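Local coordinates for glutathione S-transferase (Burkholderia xenovorans, PDB 2DSA), which binds glutathione as a bacterial glutathione S-transferase, reductively dechlorinating metabolites of polychlorinated biphenyls, at residues Ser88-Arg91 / Tyr92-Gln95. Numbering follows the deposited sequence.
Sequences SFER and YHLQ
Glu90 and His93 clasp one turn apart near the start of helix 89-109, their side chains side by side and pointing the same way. The ring nitrogen ND1 of His93 donates to OE2 of Glu90 at 3.2 Å, approaching the syn side 32° out of the carboxylate plane; a weak second bond reaches OE1 of Glu90 at 3.3 Å. The carboxylate stands nearly upright to the imidazole, the planes 81° apart, and sits at the ring's edge. Glu90 reaches it by a bent chain, chi2 -61°.

This is the looser part, though only partly exposed, since His93 also rests against Trp97; Ser88 is the N-cap, its OG weakly accepting from Arg91 N and hydrogen-bonding O of Ala85. The tightly packed part is made by Arg91, Tyr92, Leu94 and Gln95, all buried. CD of Arg91 lies 3.7 Å from CD2 of Leu94, whose side chain also packs on helix 153-163. NE of Arg91 and NE2 of Gln95 both donate to OE1 of Gln71, while NH1 of Arg91 hydrogen-bonds O of Pro84 and makes a salt bridge with Asp75 of its own chain. CD1 of Tyr92 sits 3.2 Å from O of Ser88, and OH of Tyr92 hydrogen-bonds OD1 of Asp75 of the second subunit.

Helical bonds such as His93 N to Phe89 O, 3.1 Å, underlie both parts. The chemistry implies a helix start joining helix 66-76 and the dimer interface through buried polar groups, while the nearby carboxylate would probably favour a protonated His93.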
loop_
_atom_site.group_PDB
_atom_site.type_symbol
_atom_site.label_atom_id
_atom_site.label_comp_id
_atom_site.label_asym_id
_atom_site.label_seq_id
_atom_site.Cartn_x
_atom_site.Cartn_y
_atom_site.Cartn_z
ATOM N N SER A 88 -8.355 -16.236 5.412
ATOM C CA SER A 88 -8.489 -16.103 6.860
ATOM C C SER A 88 -8.494 -14.616 7.220
ATOM O O SER A 88 -7.945 -13.800 6.483
ATOM C CB SER A 88 -7.360 -16.843 7.591
ATOM O OG SER A 88 -6.105 -16.186 7.441
ATOM N N PHE A 89 -9.126 -14.266 8.341
ATOM C CA PHE A 89 -9.147 -12.874 8.794
ATOM C C PHE A 89 -7.731 -12.318 8.971
ATOM O O PHE A 89 -7.456 -11.195 8.557
ATOM C CB PHE A 89 -9.942 -12.678 10.097
ATOM C CG PHE A 89 -9.954 -11.251 10.563
ATOM C CD1 PHE A 89 -10.870 -10.344 10.044
ATOM C CD2 PHE A 89 -9.002 -10.790 11.474
ATOM C CE1 PHE A 89 -10.865 -8.995 10.448
ATOM C CE2 PHE A 89 -8.985 -9.441 11.887
ATOM C CZ PHE A 89 -9.920 -8.548 11.370
ATOM N N GLU A 90 -6.847 -13.107 9.576
ATOM C CA GLU A 90 -5.478 -12.667 9.849
ATOM C C GLU A 90 -4.665 -12.351 8.579
ATOM O O GLU A 90 -3.736 -11.548 8.625
ATOM C CB GLU A 90 -4.745 -13.657 10.760
ATOM C CG GLU A 90 -5.169 -13.559 12.247
ATOM C CD GLU A 90 -4.889 -12.177 12.873
ATOM O OE1 GLU A 90 -5.856 -11.481 13.245
ATOM O OE2 GLU A 90 -3.702 -11.788 13.001
ATOM N N ARG A 91 -5.034 -12.953 7.447
ATOM C CA ARG A 91 -4.405 -12.576 6.164
ATOM C C ARG A 91 -4.786 -11.139 5.729
ATOM O O ARG A 91 -3.935 -10.399 5.231
ATOM C CB ARG A 91 -4.707 -13.618 5.075
ATOM C CG ARG A 91 -4.042 -13.361 3.707
ATOM C CD ARG A 91 -2.534 -13.075 3.779
ATOM N NE ARG A 91 -1.954 -12.994 2.441
ATOM C CZ ARG A 91 -1.418 -14.025 1.790
ATOM N NH1 ARG A 91 -1.380 -15.225 2.357
ATOM N NH2 ARG A 91 -0.936 -13.861 0.568
ATOM N N TYR A 92 -6.045 -10.745 5.927
ATOM C CA TYR A 92 -6.460 -9.328 5.703
ATOM C C TYR A 92 -5.746 -8.376 6.650
ATOM O O TYR A 92 -5.319 -7.287 6.268
ATOM C CB TYR A 92 -7.984 -9.145 5.759
ATOM C CG TYR A 92 -8.701 -10.076 4.807
ATOM C CD1 TYR A 92 -9.338 -11.222 5.281
ATOM C CD2 TYR A 92 -8.694 -9.844 3.433
ATOM C CE1 TYR A 92 -9.966 -12.103 4.414
ATOM C CE2 TYR A 92 -9.327 -10.718 2.557
ATOM C CZ TYR A 92 -9.957 -11.847 3.058
ATOM O OH TYR A 92 -10.583 -12.720 2.207
ATOM N N HIS A 93 -5.595 -8.826 7.885
ATOM C CA HIS A 93 -4.823 -8.125 8.887
ATOM C C HIS A 93 -3.331 -7.947 8.478
ATOM O O HIS A 93 -2.740 -6.892 8.717
ATOM C CB HIS A 93 -4.985 -8.849 10.231
ATOM C CG HIS A 93 -4.561 -8.040 11.419
ATOM N ND1 HIS A 93 -4.276 -8.614 12.644
ATOM C CD2 HIS A 93 -4.366 -6.709 11.573
ATOM C CE1 HIS A 93 -3.923 -7.671 13.497
ATOM N NE2 HIS A 93 -3.967 -6.506 12.873
ATOM N N LEU A 94 -2.734 -8.962 7.849
ATOM C CA LEU A 94 -1.404 -8.803 7.243
ATOM C C LEU A 94 -1.381 -7.712 6.134
ATOM O O LEU A 94 -0.440 -6.904 6.060
ATOM C CB LEU A 94 -0.901 -10.141 6.669
ATOM C CG LEU A 94 0.419 -10.095 5.886
ATOM C CD1 LEU A 94 1.563 -10.180 6.841
ATOM C CD2 LEU A 94 0.527 -11.237 4.877
ATOM N N GLN A 95 -2.402 -7.708 5.280
ATOM C CA GLN A 95 -2.502 -6.747 4.179
ATOM C C GLN A 95 -2.698 -5.317 4.681
ATOM O O GLN A 95 -2.220 -4.354 4.055
ATOM C CB GLN A 95 -3.648 -7.140 3.234
ATOM C CG GLN A 95 -3.369 -8.473 2.569
ATOM C CD GLN A 95 -4.561 -9.102 1.910
ATOM O OE1 GLN A 95 -5.723 -8.751 2.173
ATOM N NE2 GLN A 95 -4.284 -10.073 1.059
#